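Kirola (Actinidia deliciosa, PDB 4IGV) is a kiwifruit allergen of the ripening-related MLP family, related to PR-10 proteins, and probably binds small ligands within a Bet v 1 fold. Local coordinates at residues S54-K59 and D71-I76; K67-I72 and F85-G90. All blocks are in the same frame, centred on the assembly; numbering follows the deposited sequence.

Contact 1: S54-K59 and D71-I76; sequences SVIFFK and DIVEAI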
ATOM      1  N   SER A  54       2.932 -14.410  -0.657  1.00 14.78           N
ATOM      2  CA  SER A  54       2.858 -14.069  -2.055  1.00 15.62           C
ATOM      3  C   SER A  54       3.828 -12.925  -2.345  1.00 14.76           C
ATOM      4  O   SER A  54       4.127 -12.053  -1.461  1.00 14.93           O
ATOM      5  CB  SER A  54       1.438 -13.711  -2.498  1.00 15.69           C
ATOM      6  OG  SER A  54       0.824 -12.682  -1.729  1.00 16.11           O
ATOM      7  N   VAL A  55       4.344 -12.893  -3.563  1.00 13.83           N
ATOM      8  CA  VAL A  55       5.345 -11.926  -3.957  1.00 14.04           C
ATOM      9  C   VAL A  55       4.800 -11.143  -5.138  1.00 14.11           C
ATOM     10  O   VAL A  55       4.360 -11.753  -6.123  1.00 15.19           O
ATOM     11  CB  VAL A  55       6.671 -12.628  -4.341  1.00 14.06           C
ATOM     12  CG1 VAL A  55       7.744 -11.607  -4.841  1.00 17.00           C
ATOM     13  CG2 VAL A  55       7.213 -13.516  -3.199  1.00 15.88           C
ATOM     14  N   ILE A  56       4.819  -9.829  -5.025  1.00 13.68           N
ATOM     15  CA  ILE A  56       4.143  -8.948  -5.948  1.00 14.12           C
ATOM     16  C   ILE A  56       5.125  -7.873  -6.427  1.00 15.12           C
ATOM     17  O   ILE A  56       5.866  -7.249  -5.636  1.00 15.59           O
ATOM     18  CB  ILE A  56       2.882  -8.316  -5.340  1.00 15.03           C
ATOM     19  CG1 ILE A  56       1.929  -9.385  -4.863  1.00 18.34           C
ATOM     20  CG2 ILE A  56       2.194  -7.388  -6.366  1.00 17.44           C
ATOM     21  CD1 ILE A  56       0.735  -8.798  -4.089  1.00 27.64           C
ATOM     22  N   PHE A  57       5.099  -7.622  -7.741  1.00 14.80           N
ATOM     23  CA  PHE A  57       5.930  -6.567  -8.352  1.00 14.95           C
ATOM     24  C   PHE A  57       5.035  -5.371  -8.708  1.00 14.47           C
ATOM     25  O   PHE A  57       3.987  -5.560  -9.284  1.00 15.47           O
ATOM     26  CB  PHE A  57       6.597  -7.123  -9.607  1.00 16.75           C
ATOM     27  CG  PHE A  57       7.513  -6.150 -10.322  1.00 19.61           C
ATOM     28  CD1 PHE A  57       8.785  -5.881  -9.809  1.00 21.76           C
ATOM     29  CD2 PHE A  57       7.132  -5.584 -11.510  1.00 22.66           C
ATOM     30  CE1 PHE A  57       9.630  -5.022 -10.486  1.00 23.08           C
ATOM     31  CE2 PHE A  57       8.005  -4.722 -12.190  1.00 23.96           C
ATOM     32  CZ  PHE A  57       9.261  -4.482 -11.643  1.00 23.38           C
ATOM     33  N   PHE A  58       5.491  -4.152  -8.358  1.00 14.46           N
ATOM     34  CA  PHE A  58       4.756  -2.935  -8.631  1.00 14.22           C
ATOM     35  C   PHE A  58       5.538  -2.048  -9.559  1.00 15.22           C
ATOM     36  O   PHE A  58       6.749  -1.834  -9.376  1.00 16.37           O
ATOM     37  CB  PHE A  58       4.502  -2.174  -7.342  1.00 15.17           C
ATOM     38  CG  PHE A  58       3.622  -2.881  -6.360  1.00 15.10           C
ATOM     39  CD1 PHE A  58       2.282  -2.762  -6.388  1.00 18.23           C
ATOM     40  CD2 PHE A  58       4.168  -3.715  -5.385  1.00 18.94           C
ATOM     41  CE1 PHE A  58       1.458  -3.411  -5.476  1.00 19.12           C
ATOM     42  CE2 PHE A  58       3.353  -4.348  -4.493  1.00 21.66           C
ATOM     43  CZ  PHE A  58       2.018  -4.195  -4.529  1.00 22.18           C
ATOM     44  N   LYS A  59       4.836  -1.535 -10.575  1.00 15.19           N
ATOM     45  CA  LYS A  59       5.360  -0.491 -11.422  1.00 16.46           C
ATOM     46  C   LYS A  59       4.508   0.736 -11.094  1.00 15.21           C
ATOM     47  O   LYS A  59       3.286   0.697 -11.226  1.00 16.05           O
ATOM     48  CB  LYS A  59       5.201  -0.843 -12.898  1.00 19.17           C
ATOM     49  CG  LYS A  59       6.013  -2.046 -13.309  1.00 24.76           C
ATOM     50  CD  LYS A  59       5.805  -2.324 -14.773  1.00 31.50           C
ATOM     51  CE  LYS A  59       6.355  -1.227 -15.630  1.00 35.50           C
ATOM     52  NZ  LYS A  59       6.402  -1.645 -17.059  1.00 41.49           N
ATOM     53  N   ASP A  71       7.535  -6.726  -3.434  1.00 13.82           N
ATOM     54  CA  ASP A  71       7.070  -6.878  -2.059  1.00 15.04           C
ATOM     55  C   ASP A  71       6.668  -8.300  -1.763  1.00 15.47           C
ATOM     56  O   ASP A  71       6.236  -9.025  -2.684  1.00 15.49           O
ATOM     57  CB  ASP A  71       5.800  -6.075  -1.766  1.00 14.32           C
ATOM     58  CG  ASP A  71       5.947  -4.590  -1.857  1.00 18.70           C
ATOM     59  OD1 ASP A  71       6.963  -4.063  -2.340  1.00 18.31           O
ATOM     60  OD2 ASP A  71       4.942  -3.910  -1.460  1.00 19.60           O
ATOM     61  N   ILE A  72       6.813  -8.700  -0.492  0.50 13.50           N
ATOM     62  CA  ILE A  72       6.223  -9.924   0.033  0.50 13.25           C
ATOM     63  C   ILE A  72       5.050  -9.563   0.928  0.50 12.15           C
ATOM     64  O   ILE A  72       5.080  -8.571   1.650  0.50 12.32           O
ATOM     65  CB  ILE A  72       7.265 -10.856   0.780  0.50 15.38           C
ATOM     66  CG1 ILE A  72       6.618 -12.153   1.280  0.50 15.63           C
ATOM     67  CG2 ILE A  72       7.956 -10.144   1.928  0.50 14.82           C
ATOM     68  CD1 ILE A  72       7.643 -13.263   1.601  0.50 19.84           C
ATOM     69  N   VAL A  73       3.991 -10.358   0.860  1.00 13.32           N
ATOM     70  CA  VAL A  73       2.885 -10.204   1.809  1.00 12.91           C
ATOM     71  C   VAL A  73       3.326 -10.936   3.073  1.00 13.25           C
ATOM     72  O   VAL A  73       3.389 -12.177   3.111  1.00 15.54           O
ATOM     73  CB  VAL A  73       1.605 -10.752   1.279  1.00 13.36           C
ATOM     74  CG1 VAL A  73       0.520 -10.667   2.399  1.00 15.13           C
ATOM     75  CG2 VAL A  73       1.127  -9.955   0.045  1.00 16.02           C
ATOM     76  N   GLU A  74       3.710 -10.197   4.100  1.00 12.66           N
ATOM     77  CA  GLU A  74       4.273 -10.742   5.334  1.00 15.16           C
ATOM     78  C   GLU A  74       3.185 -11.213   6.278  1.00 12.57           C
ATOM     79  O   GLU A  74       3.479 -12.053   7.128  1.00 13.73           O
ATOM     80  CB  GLU A  74       5.119  -9.624   5.991  1.00 19.31           C
ATOM     81  CG  GLU A  74       5.495  -9.589   7.391  1.00 27.03           C
ATOM     82  CD  GLU A  74       6.546  -8.457   7.614  1.00 29.88           C
ATOM     83  OE1 GLU A  74       7.546  -8.393   6.865  1.00 35.45           O
ATOM     84  OE2 GLU A  74       6.416  -7.753   8.597  1.00 30.23           O
ATOM     85  N   ALA A  75       2.021 -10.595   6.255  1.00 12.32           N
ATOM     86  CA  ALA A  75       0.958 -10.889   7.205  1.00 11.36           C
ATOM     87  C   ALA A  75      -0.378 -10.539   6.654  1.00 11.43           C
ATOM     88  O   ALA A  75      -0.515  -9.572   5.894  1.00 11.29           O
ATOM     89  CB  ALA A  75       1.218 -10.110   8.526  1.00 12.39           C
ATOM     90  N   ILE A  76      -1.361 -11.294   7.080  1.00 11.21           N
ATOM     91  CA  ILE A  76      -2.776 -11.059   6.817  1.00 11.28           C
ATOM     92  C   ILE A  76      -3.560 -11.301   8.066  1.00 11.63           C
ATOM     93  O   ILE A  76      -3.296 -12.316   8.733  1.00 12.43           O
ATOM     94  CB  ILE A  76      -3.321 -11.949   5.703  1.00 12.47           C
ATOM     95  CG1 ILE A  76      -2.684 -11.550   4.394  1.00 13.53           C
ATOM     96  CG2 ILE A  76      -4.874 -11.924   5.614  1.00 16.49           C
ATOM     97  CD1 ILE A  76      -3.092 -12.366   3.209  1.00 16.86           C
TER
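Asp71 and Ile56 form an antiparallel hydrogen-bonded pair, and Asp71 is the most extensively buried residue between 54-59 and 71-76. Its N reaches Ile56 O at 2.8 Å, and Ile56 N returns to Asp71 O at 2.9 Å; both bonds are within 12° of straight. With CG beside the backbone N and anti to the carbonyl carbon (chi1 -64°), the carboxylate comes to the Phe58 side chain, which it crosses at about a right angle on the same face of the sheet. Asp71 OD2 stands 3.5 Å from Phe58 CE2, an oblique approach with the two planes 52° apart. The ring itself rests on Ile56 CG2 of its own strand. The hydrogen bond of Asp71 OD2 goes instead to an unidentified ligand, probably from the crystallisation liquor.

At the other end, Ser54 O accepts Val73 N at 2.9 Å, while the side chains meet where Ser54 OG lies against Val73 CG2 at 3.3 Å. That hydroxyl is hydrogen-bonded to Thr51 O, and its approach to the Val73 methyl is packing alone. Between the two bonded ends sits the non-hydrogen-bonded pair Val55 and Ile72, CA atoms 4.5 Å apart, on the opposite face from Asp71. This hairpin of strands 55-62 and 65-77 is flanked in the sheet by strand 39-46 beside the first and strand 82-88 beside the second, with Leu28 packed on Ile56 and Phe58.

Contact 2: K67-I72 and F85-G90; sequences KTAKDI and FKIVEG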
ATOM      1  N   LYS A  67       9.061   4.189 -10.949  1.00 19.62           N
ATOM      2  CA  LYS A  67       9.741   3.403  -9.941  1.00 19.58           C
ATOM      3  C   LYS A  67       9.221   1.984  -9.941  1.00 17.94           C
ATOM      4  O   LYS A  67       8.169   1.701 -10.500  1.00 18.25           O
ATOM      5  CB  LYS A  67       9.558   4.022  -8.579  1.00 19.98           C
ATOM      6  CG  LYS A  67      10.301   5.394  -8.468  1.00 24.59           C
ATOM      7  CD  LYS A  67      10.252   5.953  -7.101  1.00 29.37           C
ATOM      8  CE  LYS A  67      10.705   7.392  -7.108  1.00 32.10           C
ATOM      9  NZ  LYS A  67      12.082   7.560  -6.648  1.00 38.36           N
ATOM     10  N   THR A  68       9.963   1.084  -9.309  1.00 18.27           N
ATOM     11  CA  THR A  68       9.486  -0.279  -9.130  1.00 17.55           C
ATOM     12  C   THR A  68       9.721  -0.740  -7.693  1.00 16.90           C
ATOM     13  O   THR A  68      10.582  -0.199  -6.998  1.00 17.78           O
ATOM     14  CB  THR A  68      10.123  -1.317 -10.095  1.00 18.55           C
ATOM     15  OG1 THR A  68      11.532  -1.487  -9.813  1.00 23.49           O
ATOM     16  CG2 THR A  68       9.930  -0.918 -11.535  1.00 20.31           C
ATOM     17  N   ALA A  69       8.973  -1.739  -7.272  1.00 16.93           N
ATOM     18  CA  ALA A  69       9.163  -2.375  -5.959  1.00 17.22           C
ATOM     19  C   ALA A  69       8.745  -3.818  -6.088  1.00 16.31           C
ATOM     20  O   ALA A  69       7.791  -4.149  -6.806  1.00 17.63           O
ATOM     21  CB  ALA A  69       8.327  -1.720  -4.922  1.00 16.94           C
ATOM     22  N   LYS A  70       9.440  -4.687  -5.386  1.00 15.08           N
ATOM     23  CA  LYS A  70       8.996  -6.052  -5.217  1.00 14.33           C
ATOM     24  C   LYS A  70       8.724  -6.228  -3.741  1.00 13.98           C
ATOM     25  O   LYS A  70       9.572  -5.939  -2.880  1.00 15.73           O
ATOM     26  CB  LYS A  70      10.082  -7.045  -5.660  1.00 17.14           C
ATOM     27  CG  LYS A  70       9.668  -8.442  -5.633  1.00 18.46           C
ATOM     28  CD  LYS A  70      10.735  -9.411  -6.154  1.00 23.13           C
ATOM     29  CE  LYS A  70      11.913  -9.462  -5.282  1.00 31.70           C
ATOM     30  NZ  LYS A  70      12.809 -10.575  -5.761  1.00 34.50           N
ATOM     31  N   ASP A  71       7.535  -6.726  -3.434  1.00 13.82           N
ATOM     32  CA  ASP A  71       7.070  -6.878  -2.059  1.00 15.04           C
ATOM     33  C   ASP A  71       6.668  -8.300  -1.763  1.00 15.47           C
ATOM     34  O   ASP A  71       6.236  -9.025  -2.684  1.00 15.49           O
ATOM     35  CB  ASP A  71       5.800  -6.075  -1.766  1.00 14.32           C
ATOM     36  CG  ASP A  71       5.947  -4.590  -1.857  1.00 18.70           C
ATOM     37  OD1 ASP A  71       6.963  -4.063  -2.340  1.00 18.31           O
ATOM     38  OD2 ASP A  71       4.942  -3.910  -1.460  1.00 19.60           O
ATOM     39  N   ILE A  72       6.813  -8.700  -0.492  0.50 13.50           N
ATOM     40  CA  ILE A  72       6.223  -9.924   0.033  0.50 13.25           C
ATOM     41  C   ILE A  72       5.050  -9.563   0.928  0.50 12.15           C
ATOM     42  O   ILE A  72       5.080  -8.571   1.650  0.50 12.32           O
ATOM     43  CB  ILE A  72       7.265 -10.856   0.780  0.50 15.38           C
ATOM     44  CG1 ILE A  72       6.618 -12.153   1.280  0.50 15.63           C
ATOM     45  CG2 ILE A  72       7.956 -10.144   1.928  0.50 14.82           C
ATOM     46  CD1 ILE A  72       7.643 -13.263   1.601  0.50 19.84           C
ATOM     47  N   PHE A  85       2.665  -5.564   3.814  1.00 12.35           N
ATOM     48  CA  PHE A  85       3.582  -5.696   2.680  1.00 12.42           C
ATOM     49  C   PHE A  85       4.992  -5.314   3.112  1.00 12.84           C
ATOM     50  O   PHE A  85       5.209  -4.277   3.750  1.00 14.19           O
ATOM     51  CB  PHE A  85       3.172  -4.742   1.595  1.00 12.44           C
ATOM     52  CG  PHE A  85       1.796  -4.982   1.033  1.00 12.51           C
ATOM     53  CD1 PHE A  85       1.587  -5.883   0.005  1.00 13.72           C
ATOM     54  CD2 PHE A  85       0.724  -4.304   1.537  1.00 15.22           C
ATOM     55  CE1 PHE A  85       0.268  -6.105  -0.502  1.00 15.51           C
ATOM     56  CE2 PHE A  85      -0.588  -4.505   1.040  1.00 16.01           C
ATOM     57  CZ  PHE A  85      -0.803  -5.411   0.027  1.00 15.40           C
ATOM     58  N   LYS A  86       5.955  -6.201   2.877  1.00 13.16           N
ATOM     59  CA  LYS A  86       7.370  -5.919   3.118  1.00 13.49           C
ATOM     60  C   LYS A  86       8.037  -5.614   1.775  1.00 14.19           C
ATOM     61  O   LYS A  86       8.012  -6.461   0.906  1.00 14.85           O
ATOM     62  CB  LYS A  86       8.082  -7.092   3.808  1.00 15.11           C
ATOM     63  CG  LYS A  86       9.582  -6.910   3.907  1.00 18.52           C
ATOM     64  CD  LYS A  86      10.210  -8.132   4.584  1.00 25.89           C
ATOM     65  CE  LYS A  86      11.683  -8.083   4.515  1.00 32.29           C
ATOM     66  NZ  LYS A  86      12.144  -9.376   5.099  1.00 35.97           N
ATOM     67  N   ILE A  87       8.665  -4.465   1.634  1.00 14.63           N
ATOM     68  CA  ILE A  87       9.386  -4.126   0.415  1.00 15.87           C
ATOM     69  C   ILE A  87      10.738  -4.782   0.449  1.00 17.41           C
ATOM     70  O   ILE A  87      11.484  -4.615   1.418  1.00 20.31           O
ATOM     71  CB  ILE A  87       9.519  -2.586   0.204  1.00 17.17           C
ATOM     72  CG1 ILE A  87       8.146  -1.909   0.288  1.00 19.01           C
ATOM     73  CG2 ILE A  87      10.286  -2.317  -1.145  1.00 20.77           C
ATOM     74  CD1 ILE A  87       8.165  -0.372   0.262  1.00 24.17           C
ATOM     75  N   VAL A  88      11.059  -5.574  -0.564  1.00 17.09           N
ATOM     76  CA  VAL A  88      12.323  -6.334  -0.551  1.00 18.58           C
ATOM     77  C   VAL A  88      13.284  -5.866  -1.591  1.00 18.79           C
ATOM     78  O   VAL A  88      14.510  -5.981  -1.395  1.00 21.68           O
ATOM     79  CB  VAL A  88      12.113  -7.833  -0.623  1.00 20.17           C
ATOM     80  CG1 VAL A  88      11.310  -8.288   0.655  1.00 21.14           C
ATOM     81  CG2 VAL A  88      11.474  -8.317  -1.870  1.00 20.46           C
ATOM     82  N   GLU A  89      12.789  -5.309  -2.681  1.00 17.76           N
ATOM     83  CA  GLU A  89      13.635  -4.701  -3.704  1.00 19.32           C
ATOM     84  C   GLU A  89      12.959  -3.493  -4.295  1.00 18.87           C
ATOM     85  O   GLU A  89      11.736  -3.406  -4.279  1.00 18.12           O
ATOM     86  CB  GLU A  89      13.904  -5.685  -4.859  1.00 21.47           C
ATOM     87  CG  GLU A  89      14.592  -6.948  -4.513  1.00 27.48           C
ATOM     88  CD  GLU A  89      14.926  -7.816  -5.743  1.00 33.11           C
ATOM     89  OE1 GLU A  89      14.324  -7.614  -6.833  1.00 37.68           O
ATOM     90  OE2 GLU A  89      15.803  -8.706  -5.616  1.00 43.21           O
ATOM     91  N   GLY A  90      13.741  -2.587  -4.823  1.00 19.39           N
ATOM     92  CA  GLY A  90      13.230  -1.478  -5.606  1.00 19.42           C
ATOM     93  C   GLY A  90      13.845  -0.171  -5.227  1.00 19.12           C
ATOM     94  O   GLY A  90      14.781  -0.104  -4.438  1.00 20.56           O
TER
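Val88 and Glu89 both face Lys70, a classic beta bulge in the antiparallel hairpin of strands 65-77 and 82-88, part of the Bet v 1 sheet. Lys70 O is gripped by two amides: Val88 N at 2.8 Å, nearly in line with the carbonyl, and Glu89 N at a longer 3.3 Å, on a lone pair. Lys70 N closes the unit on Glu89 O at 2.9 Å, although this donor sits 36° out of the carbonyl plane. The extra residue shifts the register by one between Lys70 and Asp71. Past the shift, Ile72 and Lys86 exchange two backbone bonds, N to O each way.

The tightly packed side holds Ala69, Asp71, Phe85 and Ile87, all buried. Asp71 and Ile87 run side by side in the same direction, with OD1 of Asp71 3.6 Å from Ile87 CG1. Asp71 OD2 lies 3.6 Å from Phe85 CB, the carboxylate and ring planes being 57° apart. Phe99, Leu92 and Met93 back Ile87, and Leu28 and Val103 touch Phe85.

The opposite face is looser and more open to solvent, with Lys86 and Glu89 exposed. Here Lys70 and Glu89 point the same way, and a bend at chi3 of Lys70 (67°) brings its end to the carboxylate. The salt bridge is long, Lys70 NZ to Glu89 OE1 being 3.5 Å. The aliphatic part is also used, Lys70 CE meeting Val88 CG2 at 3.6 Å. Beyond the bulge, Gly90 CA approaches Thr68 O at 3.3 Å in a CA-H...O contact.

How the contacts relate
Strand 65-77 takes part in both contacts, with strand 55-62 on one edge in contact 1 and strand 82-88 on the other in contact 2, their centres about 7 Å apart. Asp71 and Ile72 are shared: the N and O of Asp71 bond to Ile56 in strand 55-62, those of Ile72 to Lys86 in strand 82-88, while the Asp71 carboxylate touches both neighbours. Each contact is partly buried. Contact 1 has no exposed residue among those touching and relies on regular backbone pairing, with one loose apolar side-chain contact and a carboxylate beside a ring. Contact 2 buries more surface, 525 against 323 Å², and adds a bulge and a charged pair on its outer face. A probable hydrogen bond from Phe58 N to Ala69 O ties them.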